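Local coordinates for DNA mismatch repair protein MutL (Aquifex aeolicus, PDB 6LZI), which probably uses ATP binding and hydrolysis, through its Bergerat-fold ATPase domain, to regulate its action as an endonuclease in DNA mismatch repair, at residues E198-E201 / K207-E210; E249-V254 / V261-E266; K100-S105 / G125-G130; Y93-V98 / V137-L142. All coordinates share one frame; numbering follows the deposited sequence.

How the contacts relate
The four contacts form two touching pairs on opposite sides of the centre of the chain. Contacts 4 and 3 come first in sequence and share the eight-stranded sheet of the Bergerat-fold ATPase region, where strands 100-106 and 134-140 are neighbours; their centres lie 13 Å apart. Helix 91-96 leads directly into strand 100-106, and both segments of contact 3 fall between those of contact 4. Contacts 1 and 2 follow in that order, 15 Å apart between centres, and share the five-stranded sheet of the S5-like region, with Val-200 packing on Val-262 and Tyr-264. About 20 Å or more separates the nearest atoms of the two pairs, consistent with the nucleotide-binding and S5-like parts packing largely around their own sheets.

Contact 1 (E198-E201 / K207-E210); sequences ERVE and KTEE
Glu-201, on helix 196-204, meets Thr-208 and Lys-207 where the chain turns back to enter edge strand 209-213, a helix-to-strand connection in the S5-like region of MutL. The polar part centres on a single oxygen. Glu-201 OE1 accepts the backbone amide of Thr-208, with N to OE1 at 2.9 Å and an N-H...O angle of 157°, from well above the carboxylate plane. Thr-208 OG1 donates to the same OE1, again at 2.9 Å, but arrives on the anti side and close to that plane. The two donors thus hold the carboxylate oxygen from different directions, and the otherwise extended glutamate reaches them with CG anti to its carbonyl carbon (chi1 -70°).

Charge adds to this grip. Lys-207 runs beside Glu-201 and points the same way, giving a long salt bridge of 3.6 Å between its NZ and Glu-201 OE1. Lys-197, one helical turn earlier, forms a further salt bridge to OE1 and also donates to the carbonyl of Thr-208; this positive surrounding would be expected to favour an ionised carboxylate.

The apolar part turns inward. Both Val-200 and Thr-208 touch Phe-223 of strand 219-225, and their side chains meet almost at right angles, with Val-200 CG1 4.1 Å from Thr-208 CG2.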
loop_
_atom_site.group_PDB
_atom_site.type_symbol
_atom_site.label_atom_id
_atom_site.label_comp_id
_atom_site.label_asym_id
_atom_site.label_seq_id
_atom_site.Cartn_x
_atom_site.Cartn_y
_atom_site.Cartn_z
ATOM N N GLU A 198 -6.309 -11.268 -13.025
ATOM C CA GLU A 198 -4.968 -11.835 -12.872
ATOM C C GLU A 198 -4.321 -11.379 -11.572
ATOM O O GLU A 198 -3.639 -12.176 -10.897
ATOM C CB GLU A 198 -4.065 -11.456 -14.039
ATOM C CG GLU A 198 -4.433 -12.189 -15.278
ATOM C CD GLU A 198 -4.094 -11.420 -16.543
ATOM O OE1 GLU A 198 -3.493 -10.307 -16.479
ATOM O OE2 GLU A 198 -4.441 -11.947 -17.625
ATOM N N ARG A 199 -4.553 -10.103 -11.196
ATOM C CA ARG A 199 -3.936 -9.541 -9.998
ATOM C C ARG A 199 -4.553 -10.145 -8.733
ATOM O O ARG A 199 -3.832 -10.518 -7.795
ATOM C CB ARG A 199 -4.097 -8.019 -10.028
ATOM C CG ARG A 199 -3.742 -7.271 -8.726
ATOM C CD ARG A 199 -2.315 -7.606 -8.253
ATOM N NE ARG A 199 -1.328 -7.153 -9.230
ATOM C CZ ARG A 199 -0.822 -5.933 -9.312
ATOM N NH1 ARG A 199 -1.154 -4.903 -8.514
ATOM N NH2 ARG A 199 0.131 -5.738 -10.210
ATOM N N VAL A 200 -5.870 -10.322 -8.719
ATOM C CA VAL A 200 -6.491 -11.031 -7.608
ATOM C C VAL A 200 -5.897 -12.411 -7.445
ATOM O O VAL A 200 -5.628 -12.851 -6.330
ATOM C CB VAL A 200 -8.013 -11.098 -7.814
ATOM C CG1 VAL A 200 -8.634 -11.921 -6.724
ATOM C CG2 VAL A 200 -8.492 -9.676 -7.655
ATOM N N GLU A 201 -5.750 -13.121 -8.553
ATOM C CA GLU A 201 -5.359 -14.512 -8.482
ATOM C C GLU A 201 -3.903 -14.647 -8.040
ATOM O O GLU A 201 -3.570 -15.565 -7.276
ATOM C CB GLU A 201 -5.671 -15.155 -9.812
ATOM C CG GLU A 201 -7.172 -15.259 -9.947
ATOM C CD GLU A 201 -7.652 -15.851 -11.231
ATOM O OE1 GLU A 201 -8.843 -16.159 -11.289
ATOM O OE2 GLU A 201 -6.843 -16.053 -12.161
ATOM N N LYS A 207 -7.395 -19.772 -8.191
ATOM C CA LYS A 207 -8.242 -19.424 -9.315
ATOM C C LYS A 207 -9.595 -18.957 -8.803
ATOM O O LYS A 207 -10.126 -19.500 -7.834
ATOM C CB LYS A 207 -8.412 -20.624 -10.249
ATOM C CG LYS A 207 -9.540 -20.448 -11.208
ATOM C CD LYS A 207 -9.239 -19.316 -12.170
ATOM C CE LYS A 207 -10.259 -19.259 -13.259
ATOM N NZ LYS A 207 -9.894 -18.137 -14.155
ATOM N N THR A 208 -10.118 -17.909 -9.427
ATOM C CA THR A 208 -11.366 -17.314 -9.012
ATOM C C THR A 208 -12.350 -17.322 -10.164
ATOM O O THR A 208 -11.983 -17.439 -11.334
ATOM C CB THR A 208 -11.204 -15.862 -8.505
ATOM O OG1 THR A 208 -10.916 -14.991 -9.598
ATOM C CG2 THR A 208 -10.113 -15.695 -7.362
ATOM N N GLU A 209 -13.607 -17.150 -9.797
ATOM C CA GLU A 209 -14.700 -16.914 -10.727
ATOM C C GLU A 209 -15.124 -15.479 -10.503
ATOM O O GLU A 209 -15.239 -15.035 -9.342
ATOM C CB GLU A 209 -15.896 -17.836 -10.493
ATOM C CG GLU A 209 -17.041 -17.566 -11.468
ATOM C CD GLU A 209 -18.207 -18.554 -11.321
ATOM O OE1 GLU A 209 -19.158 -18.487 -12.142
ATOM O OE2 GLU A 209 -18.162 -19.406 -10.402
ATOM N N GLU A 210 -15.292 -14.754 -11.605
ATOM C CA GLU A 210 -15.695 -13.364 -11.566
ATOM C C GLU A 210 -17.215 -13.284 -11.677
ATOM O O GLU A 210 -17.796 -13.838 -12.603
ATOM C CB GLU A 210 -15.029 -12.621 -12.725
ATOM C CG GLU A 210 -15.451 -11.176 -12.889
ATOM C CD GLU A 210 -14.615 -10.446 -13.916
ATOM O OE1 GLU A 210 -13.794 -11.084 -14.602
ATOM O OE2 GLU A 210 -14.774 -9.218 -14.013
#

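Contact 2 (E249-V254 / V261-E266); sequences EFLRKV and VVLYAE
Two flat groups, the Phe-250 ring and the Arg-252 guanidinium, flank Leu-251, the helix residue that meets Val-261 and Leu-263. One face of the Phe-250 ring carries CG1 of Val-254, 3.6 Å above the ring plane and displaced toward the rim. Glu-249 CG lies at the edge of the Arg-252 guanidinium, in its plane. Both are arrangements within helix 245-254, and the contact with strand 260-266 is left to aliphatic carbon.

Leu-251 makes it through a single methyl. CG stands anti to the carbonyl carbon (chi1 -67°), and CD2 reaches both strand residues: it lies 4.0 Å from Val-261 CG1 and 4.2 Å from Leu-263 CD2. Val-261 and Leu-263, two residues apart on the strand, turn to the same face of the sheet, so their methyls receive CD2 together, each side chain slanting across that of the leucine. Tyr-233 and Val-235 of strand 232-237, with Val-295 of helix 292-298, also touch Leu-251.

This is a helix laid on one face of the five-stranded sheet of the S5-like region, while helix 196-204 covers Val-262 and Tyr-264 on the other. With all three touching residues buried and their side chains purely hydrocarbon, the join rests on the hydrophobic effect and on shape, without directional polar bonds.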
loop_
_atom_site.group_PDB
_atom_site.type_symbol
_atom_site.label_atom_id
_atom_site.label_comp_id
_atom_site.label_asym_id
_atom_site.label_seq_id
_atom_site.Cartn_x
_atom_site.Cartn_y
_atom_site.Cartn_z
ATOM N N GLU A 249 -19.392 -10.260 7.575
ATOM C CA GLU A 249 -20.259 -11.317 8.084
ATOM C C GLU A 249 -21.311 -11.707 7.054
ATOM O O GLU A 249 -21.669 -12.882 6.934
ATOM C CB GLU A 249 -20.957 -10.871 9.375
ATOM C CG GLU A 249 -20.045 -10.591 10.576
ATOM C CD GLU A 249 -20.824 -10.067 11.784
ATOM O OE1 GLU A 249 -20.632 -10.586 12.909
ATOM O OE2 GLU A 249 -21.645 -9.140 11.604
ATOM N N PHE A 250 -21.839 -10.722 6.321
ATOM C CA PHE A 250 -22.859 -11.006 5.319
ATOM C C PHE A 250 -22.259 -11.704 4.105
ATOM O O PHE A 250 -22.922 -12.538 3.479
ATOM C CB PHE A 250 -23.554 -9.708 4.911
ATOM C CG PHE A 250 -24.657 -9.889 3.901
ATOM C CD1 PHE A 250 -24.378 -9.920 2.543
ATOM C CD2 PHE A 250 -25.975 -10.005 4.312
ATOM C CE1 PHE A 250 -25.389 -10.080 1.618
ATOM C CE2 PHE A 250 -26.990 -10.159 3.391
ATOM C CZ PHE A 250 -26.706 -10.196 2.039
ATOM N N LEU A 251 -21.018 -11.351 3.735
ATOM C CA LEU A 251 -20.319 -12.108 2.695
ATOM C C LEU A 251 -20.021 -13.525 3.169
ATOM O O LEU A 251 -20.135 -14.485 2.408
ATOM C CB LEU A 251 -19.017 -11.402 2.292
ATOM C CG LEU A 251 -19.029 -10.059 1.575
ATOM C CD1 LEU A 251 -17.594 -9.541 1.522
ATOM C CD2 LEU A 251 -19.621 -10.173 0.158
ATOM N N ARG A 252 -19.648 -13.680 4.438
ATOM C CA ARG A 252 -19.542 -15.012 5.013
ATOM C C ARG A 252 -20.876 -15.752 4.937
ATOM O O ARG A 252 -20.918 -16.933 4.575
ATOM C CB ARG A 252 -19.066 -14.900 6.464
ATOM C CG ARG A 252 -18.688 -16.214 7.132
ATOM C CD ARG A 252 -18.026 -15.956 8.492
ATOM N NE ARG A 252 -16.717 -15.306 8.375
ATOM C CZ ARG A 252 -16.469 -14.031 8.686
ATOM N NH1 ARG A 252 -17.444 -13.249 9.129
ATOM N NH2 ARG A 252 -15.239 -13.537 8.544
ATOM N N LYS A 253 -21.980 -15.058 5.209
ATOM C CA LYS A 253 -23.268 -15.734 5.227
ATOM C C LYS A 253 -23.747 -16.141 3.824
ATOM O O LYS A 253 -24.290 -17.239 3.655
ATOM C CB LYS A 253 -24.311 -14.867 5.926
ATOM C CG LYS A 253 -25.313 -15.741 6.660
ATOM C CD LYS A 253 -24.519 -16.793 7.456
ATOM C CE LYS A 253 -25.392 -17.806 8.180
ATOM N NZ LYS A 253 -24.527 -18.778 8.918
ATOM N N VAL A 254 -23.580 -15.288 2.804
ATOM C CA VAL A 254 -24.093 -15.669 1.481
ATOM C C VAL A 254 -23.056 -16.409 0.624
ATOM O O VAL A 254 -23.436 -17.093 -0.342
ATOM C CB VAL A 254 -24.654 -14.463 0.698
ATOM C CG1 VAL A 254 -25.789 -13.793 1.477
ATOM C CG2 VAL A 254 -23.547 -13.445 0.303
ATOM N N VAL A 261 -13.536 -14.174 -1.003
ATOM C CA VAL A 261 -14.450 -13.245 -1.668
ATOM C C VAL A 261 -13.770 -11.895 -1.749
ATOM O O VAL A 261 -13.438 -11.312 -0.714
ATOM C CB VAL A 261 -15.788 -13.099 -0.935
ATOM C CG1 VAL A 261 -16.661 -12.100 -1.689
ATOM C CG2 VAL A 261 -16.522 -14.454 -0.784
ATOM N N VAL A 262 -13.540 -11.389 -2.971
ATOM C CA VAL A 262 -12.982 -10.065 -3.139
ATOM C C VAL A 262 -14.032 -9.258 -3.847
ATOM O O VAL A 262 -14.333 -9.515 -5.015
ATOM C CB VAL A 262 -11.671 -10.053 -3.936
ATOM C CG1 VAL A 262 -11.121 -8.626 -3.968
ATOM C CG2 VAL A 262 -10.681 -11.069 -3.358
ATOM N N LEU A 263 -14.584 -8.274 -3.155
ATOM C CA LEU A 263 -15.711 -7.515 -3.656
ATOM C C LEU A 263 -15.289 -6.085 -3.955
ATOM O O LEU A 263 -14.833 -5.361 -3.064
ATOM C CB LEU A 263 -16.863 -7.521 -2.651
ATOM C CG LEU A 263 -18.059 -6.612 -2.956
ATOM C CD1 LEU A 263 -18.856 -7.119 -4.155
ATOM C CD2 LEU A 263 -18.951 -6.504 -1.733
ATOM N N TYR A 264 -15.464 -5.684 -5.206
ATOM C CA TYR A 264 -15.269 -4.304 -5.644
ATOM C C TYR A 264 -16.635 -3.676 -5.839
ATOM O O TYR A 264 -17.365 -4.041 -6.764
ATOM C CB TYR A 264 -14.472 -4.258 -6.948
ATOM C CG TYR A 264 -13.087 -4.832 -6.781
ATOM C CD1 TYR A 264 -12.857 -6.225 -6.881
ATOM C CD2 TYR A 264 -12.033 -3.988 -6.503
ATOM C CE1 TYR A 264 -11.538 -6.708 -6.712
ATOM C CE2 TYR A 264 -10.724 -4.484 -6.310
ATOM C CZ TYR A 264 -10.518 -5.854 -6.451
ATOM O OH TYR A 264 -9.257 -6.377 -6.249
ATOM N N ALA A 265 -16.984 -2.748 -4.957
ATOM C CA ALA A 265 -18.252 -2.045 -5.020
ATOM C C ALA A 265 -18.000 -0.618 -5.492
ATOM O O ALA A 265 -17.050 0.035 -5.045
ATOM C CB ALA A 265 -18.938 -2.034 -3.653
ATOM N N GLU A 266 -18.858 -0.152 -6.390
ATOM C CA GLU A 266 -18.862 1.214 -6.888
ATOM C C GLU A 266 -20.228 1.807 -6.580
ATOM O O GLU A 266 -21.248 1.295 -7.052
ATOM C CB GLU A 266 -18.587 1.245 -8.389
ATOM C CG GLU A 266 -17.914 2.519 -8.896
ATOM C CD GLU A 266 -18.397 2.873 -10.284
ATOM O OE1 GLU A 266 -19.627 3.037 -10.460
ATOM O OE2 GLU A 266 -17.560 2.935 -11.210
#

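Contact 3 (K100-S105 / G125-G130); sequences KFKLRS and GTRRVG
Val-129 and Arg-104 meet across strand 113-119, the middle member of an antiparallel meander (100-106, 113-119, 122-129) in the sheet of the Bergerat fold. The two outer strands are therefore next-but-one neighbours, and their side chains touch over one face of the sheet. Val-129, which has the most surface buried here, sets CG2 4.2 Å from CB of Arg-104, so that only the base of the arginine is used. The guanidinium of Arg-104 instead forms salt bridges with Glu-115, Glu-136 and Glu-138.

Lys-102 and Arg-127 make the second meeting. Lys-102 stretches out almost fully beyond CG, with chi2 at -171°, and thereby brings CE to the edge of the Arg-127 guanidinium, near its plane and 4.2 Å from NH2. Glu-115 and Glu-117 of the intervening strand form salt bridges to NH1 and NH2 of Arg-127, respectively. Their carboxylates probably offset the positive charge gathered here and hold the guanidinium in position over the strand.

The polar ends are joined by one water, which lies in the guanidinium plane at its edge and accepts from both: its oxygen is 2.7 Å from Lys-102 NZ and 3.0 Å from Arg-127 NH1.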
loop_
_atom_site.group_PDB
_atom_site.type_symbol
_atom_site.label_atom_id
_atom_site.label_comp_id
_atom_site.label_asym_id
_atom_site.label_seq_id
_atom_site.Cartn_x
_atom_site.Cartn_y
_atom_site.Cartn_z
ATOM N N LYS A 100 14.707 9.122 11.713
ATOM C CA LYS A 100 15.893 9.523 10.944
ATOM C C LYS A 100 15.554 9.311 9.471
ATOM O O LYS A 100 15.513 8.177 8.976
ATOM C CB LYS A 100 17.119 8.715 11.364
ATOM C CG LYS A 100 17.711 8.958 12.818
ATOM C CD LYS A 100 18.541 7.749 13.283
ATOM C CE LYS A 100 19.442 8.010 14.507
ATOM N NZ LYS A 100 18.866 9.033 15.406
ATOM N N PHE A 101 15.316 10.407 8.788
ATOM C CA PHE A 101 14.501 10.449 7.584
ATOM C C PHE A 101 15.359 10.911 6.425
ATOM O O PHE A 101 15.981 11.977 6.501
ATOM C CB PHE A 101 13.323 11.425 7.829
ATOM C CG PHE A 101 12.442 11.650 6.631
ATOM C CD1 PHE A 101 12.719 12.692 5.752
ATOM C CD2 PHE A 101 11.232 10.937 6.477
ATOM C CE1 PHE A 101 11.875 12.906 4.648
ATOM C CE2 PHE A 101 10.414 11.160 5.370
ATOM C CZ PHE A 101 10.711 12.133 4.491
ATOM N N LYS A 102 15.384 10.153 5.327
ATOM C CA LYS A 102 15.940 10.721 4.112
ATOM C C LYS A 102 14.897 10.705 3.002
ATOM O O LYS A 102 14.166 9.746 2.849
ATOM C CB LYS A 102 17.188 9.948 3.629
ATOM C CG LYS A 102 18.434 10.181 4.444
ATOM C CD LYS A 102 19.645 9.563 3.792
ATOM C CE LYS A 102 20.836 9.565 4.771
ATOM N NZ LYS A 102 21.754 8.445 4.392
ATOM N N LEU A 103 14.857 11.733 2.196
ATOM C CA LEU A 103 14.046 11.644 0.979
ATOM C C LEU A 103 14.913 12.079 -0.185
ATOM O O LEU A 103 15.497 13.144 -0.135
ATOM C CB LEU A 103 12.835 12.548 1.047
ATOM C CG LEU A 103 11.901 12.714 -0.200
ATOM C CD1 LEU A 103 10.389 12.941 0.205
ATOM C CD2 LEU A 103 12.286 13.839 -1.074
ATOM N N ARG A 104 15.031 11.252 -1.209
ATOM C CA ARG A 104 15.713 11.678 -2.415
ATOM C C ARG A 104 14.719 11.625 -3.575
ATOM O O ARG A 104 13.867 10.741 -3.625
ATOM C CB ARG A 104 16.974 10.809 -2.701
ATOM C CG ARG A 104 16.717 9.312 -3.014
ATOM C CD ARG A 104 18.105 8.632 -3.225
ATOM N NE ARG A 104 18.819 8.643 -1.934
ATOM C CZ ARG A 104 18.618 7.719 -0.989
ATOM N NH1 ARG A 104 17.719 6.750 -1.182
ATOM N NH2 ARG A 104 19.286 7.762 0.183
ATOM N N SER A 105 14.813 12.587 -4.484
ATOM C CA SER A 105 13.865 12.655 -5.620
ATOM C C SER A 105 14.495 13.349 -6.825
ATOM O O SER A 105 15.217 14.349 -6.706
ATOM C CB SER A 105 12.564 13.396 -5.243
ATOM O OG SER A 105 11.597 13.269 -6.256
ATOM N N GLY A 125 20.648 18.605 6.290
ATOM C CA GLY A 125 21.323 19.014 5.074
ATOM C C GLY A 125 20.592 18.471 3.870
ATOM O O GLY A 125 19.677 17.663 3.979
ATOM N N THR A 126 21.018 18.950 2.704
ATOM C CA THR A 126 20.565 18.466 1.417
ATOM C C THR A 126 21.777 18.228 0.553
ATOM O O THR A 126 22.866 18.771 0.789
ATOM C CB THR A 126 19.659 19.437 0.660
ATOM O OG1 THR A 126 20.464 20.494 0.114
ATOM C CG2 THR A 126 18.626 20.027 1.597
ATOM N N ARG A 127 21.541 17.468 -0.500
ATOM C CA ARG A 127 22.642 17.032 -1.342
ATOM C C ARG A 127 22.112 16.796 -2.747
ATOM O O ARG A 127 20.988 16.330 -2.921
ATOM C CB ARG A 127 23.255 15.738 -0.812
ATOM C CG ARG A 127 24.175 15.891 0.428
ATOM C CD ARG A 127 24.311 14.560 1.141
ATOM N NE ARG A 127 23.496 14.530 2.350
ATOM C CZ ARG A 127 22.923 13.433 2.823
ATOM N NH1 ARG A 127 23.080 12.280 2.186
ATOM N NH2 ARG A 127 22.191 13.486 3.923
ATOM N N ARG A 128 22.982 17.040 -3.739
ATOM C CA ARG A 128 22.702 16.578 -5.103
ATOM C C ARG A 128 23.044 15.099 -5.235
ATOM O O ARG A 128 24.055 14.646 -4.708
ATOM C CB ARG A 128 23.521 17.394 -6.103
ATOM C CG ARG A 128 23.243 18.888 -6.024
ATOM C CD ARG A 128 24.342 19.738 -6.731
ATOM N NE ARG A 128 24.605 19.292 -8.108
ATOM C CZ ARG A 128 25.745 19.510 -8.764
ATOM N NH1 ARG A 128 26.773 20.150 -8.153
ATOM N NH2 ARG A 128 25.890 19.064 -10.025
ATOM N N VAL A 129 22.197 14.332 -5.902
ATOM C CA VAL A 129 22.413 12.878 -5.960
ATOM C C VAL A 129 22.103 12.374 -7.351
ATOM O O VAL A 129 21.181 12.872 -8.011
ATOM C CB VAL A 129 21.599 12.095 -4.899
ATOM C CG1 VAL A 129 22.011 12.519 -3.479
ATOM C CG2 VAL A 129 20.089 12.306 -5.092
ATOM N N GLY A 130 22.900 11.394 -7.816
ATOM C CA GLY A 130 22.544 10.719 -9.063
ATOM C C GLY A 130 21.553 9.588 -8.814
ATOM O O GLY A 130 21.810 8.718 -7.978
HETATM O O HOH W 1 22.644 9.296 1.971
#

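Contact 4 (Y93-V98 / V137-L142); sequences YSISSV and VEVRDL
Ile-95 and Val-139 cross at about a right angle, the isoleucine of helix 91-96 presenting its branch methyl to both methyls of the valine. Its CG2 lies 3.6 Å from Val-139 CG2 and 3.9 Å from Val-139 CG1. With CG2 anti to the backbone N and CG1 beside that nitrogen (chi1 -67°), the branch methyl is the part turned to the strand.

Val-98 and Leu-142 adopt a different arrangement. Their side chains lie alongside each other and point the same way, with Val-98 CG1 3.6 Å from Leu-142 CD1. The same CD1 also rests 3.5 Å from Val-98 O, covering the backbone just beyond the helix. In that turn Ser-97 OG donates to Ser-94 O at 3.1 Å, from above the carbonyl plane, tying the chain back on itself before Val-98.

A backbone bond between Val-98 and Phe-143 extends the join past Leu-142. The contact packs the C-terminal end of helix 91-96, whose Ala-91 and Leu-92 line the ADP pocket, against strand 134-140 and the residues that follow it; the side chain of Ile-95 is about 7 Å from the nucleotide. Ile-95 also touches Glu-22 and Leu-23 of helix 16-29, and Leu-142 touches Pro-16, while strand 134-140 runs between strands 100-106 and 46-51 beneath the helices.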
loop_
_atom_site.group_PDB
_atom_site.type_symbol
_atom_site.label_atom_id
_atom_site.label_comp_id
_atom_site.label_asym_id
_atom_site.label_seq_id
_atom_site.Cartn_x
_atom_site.Cartn_y
_atom_site.Cartn_z
ATOM N N TYR A 93 6.031 15.439 7.074
ATOM C CA TYR A 93 6.489 16.151 8.257
ATOM C C TYR A 93 6.332 15.279 9.476
ATOM O O TYR A 93 7.226 15.186 10.339
ATOM C CB TYR A 93 5.675 17.409 8.451
ATOM C CG TYR A 93 5.943 18.082 9.755
ATOM C CD1 TYR A 93 7.109 18.766 9.966
ATOM C CD2 TYR A 93 5.013 18.027 10.781
ATOM C CE1 TYR A 93 7.361 19.388 11.191
ATOM C CE2 TYR A 93 5.243 18.663 12.002
ATOM C CZ TYR A 93 6.414 19.328 12.195
ATOM O OH TYR A 93 6.628 19.941 13.412
ATOM N N SER A 94 5.156 14.685 9.591
ATOM C CA SER A 94 4.868 13.903 10.763
ATOM C C SER A 94 5.763 12.658 10.781
ATOM O O SER A 94 6.258 12.272 11.851
ATOM C CB SER A 94 3.343 13.644 10.797
ATOM O OG SER A 94 3.064 12.311 10.489
ATOM N N ILE A 95 6.112 12.090 9.607
ATOM C CA ILE A 95 7.037 10.935 9.576
ATOM C C ILE A 95 8.460 11.368 9.901
ATOM O O ILE A 95 9.167 10.698 10.657
ATOM C CB ILE A 95 6.991 10.240 8.198
ATOM C CG1 ILE A 95 5.612 9.584 7.971
ATOM C CG2 ILE A 95 8.130 9.154 8.024
ATOM C CD1 ILE A 95 5.403 9.095 6.542
ATOM N N SER A 96 8.894 12.485 9.362
ATOM C CA SER A 96 10.298 12.879 9.580
ATOM C C SER A 96 10.547 13.345 11.000
ATOM O O SER A 96 11.691 13.320 11.481
ATOM C CB SER A 96 10.646 13.987 8.611
ATOM O OG SER A 96 9.935 15.201 8.955
ATOM N N SER A 97 9.492 13.726 11.703
ATOM C CA SER A 97 9.737 14.236 13.040
ATOM C C SER A 97 9.871 13.132 14.088
ATOM O O SER A 97 10.064 13.423 15.292
ATOM C CB SER A 97 8.623 15.222 13.371
ATOM O OG SER A 97 7.383 14.600 13.482
ATOM N N VAL A 98 9.832 11.879 13.668
ATOM C CA VAL A 98 9.691 10.736 14.556
ATOM C C VAL A 98 10.637 9.660 14.021
ATOM O O VAL A 98 10.501 8.483 14.303
ATOM C CB VAL A 98 8.173 10.432 14.611
ATOM C CG1 VAL A 98 7.599 9.410 13.633
ATOM C CG2 VAL A 98 7.531 10.695 15.914
ATOM N N VAL A 137 12.204 7.191 -0.325
ATOM C CA VAL A 137 12.134 7.697 1.040
ATOM C C VAL A 137 12.635 6.582 1.951
ATOM O O VAL A 137 12.250 5.403 1.787
ATOM C CB VAL A 137 10.672 8.100 1.370
ATOM C CG1 VAL A 137 10.603 8.712 2.795
ATOM C CG2 VAL A 137 10.237 9.110 0.345
ATOM N N GLU A 138 13.541 6.932 2.878
ATOM C CA GLU A 138 14.081 5.979 3.853
ATOM C C GLU A 138 13.737 6.526 5.217
ATOM O O GLU A 138 14.114 7.649 5.537
ATOM C CB GLU A 138 15.603 5.843 3.717
ATOM C CG GLU A 138 15.867 5.304 2.344
ATOM C CD GLU A 138 17.311 5.005 2.089
ATOM O OE1 GLU A 138 18.089 5.086 3.053
ATOM O OE2 GLU A 138 17.637 4.700 0.923
ATOM N N VAL A 139 13.020 5.726 6.003
ATOM C CA VAL A 139 12.632 6.075 7.372
ATOM C C VAL A 139 13.310 5.090 8.332
ATOM O O VAL A 139 13.061 3.874 8.266
ATOM C CB VAL A 139 11.100 6.013 7.490
ATOM C CG1 VAL A 139 10.663 6.332 8.879
ATOM C CG2 VAL A 139 10.562 7.015 6.430
ATOM N N ARG A 140 14.271 5.591 9.109
ATOM C CA ARG A 140 15.051 4.736 9.990
ATOM C C ARG A 140 14.740 5.029 11.439
ATOM O O ARG A 140 14.513 6.184 11.785
ATOM C CB ARG A 140 16.560 4.930 9.771
ATOM C CG ARG A 140 17.043 4.268 8.454
ATOM C CD ARG A 140 18.577 4.342 8.326
ATOM N NE ARG A 140 18.942 3.462 7.213
ATOM C CZ ARG A 140 19.082 2.130 7.311
ATOM N NH1 ARG A 140 18.910 1.493 8.476
ATOM N NH2 ARG A 140 19.373 1.424 6.236
ATOM N N ASP A 141 14.865 3.980 12.260
ATOM C CA ASP A 141 14.819 4.073 13.713
ATOM C C ASP A 141 13.559 4.792 14.184
ATOM O O ASP A 141 13.618 5.766 14.948
ATOM C CB ASP A 141 16.049 4.788 14.222
ATOM C CG ASP A 141 17.296 3.952 14.042
ATOM O OD1 ASP A 141 17.168 2.762 13.650
ATOM O OD2 ASP A 141 18.390 4.478 14.319
ATOM N N LEU A 142 12.423 4.264 13.727
ATOM C CA LEU A 142 11.155 4.952 13.931
ATOM C C LEU A 142 10.957 5.056 15.427
ATOM O O LEU A 142 11.249 4.095 16.164
ATOM C CB LEU A 142 10.032 4.172 13.249
ATOM C CG LEU A 142 8.582 4.682 13.351
ATOM C CD1 LEU A 142 8.549 6.039 12.629
ATOM C CD2 LEU A 142 7.577 3.680 12.772
#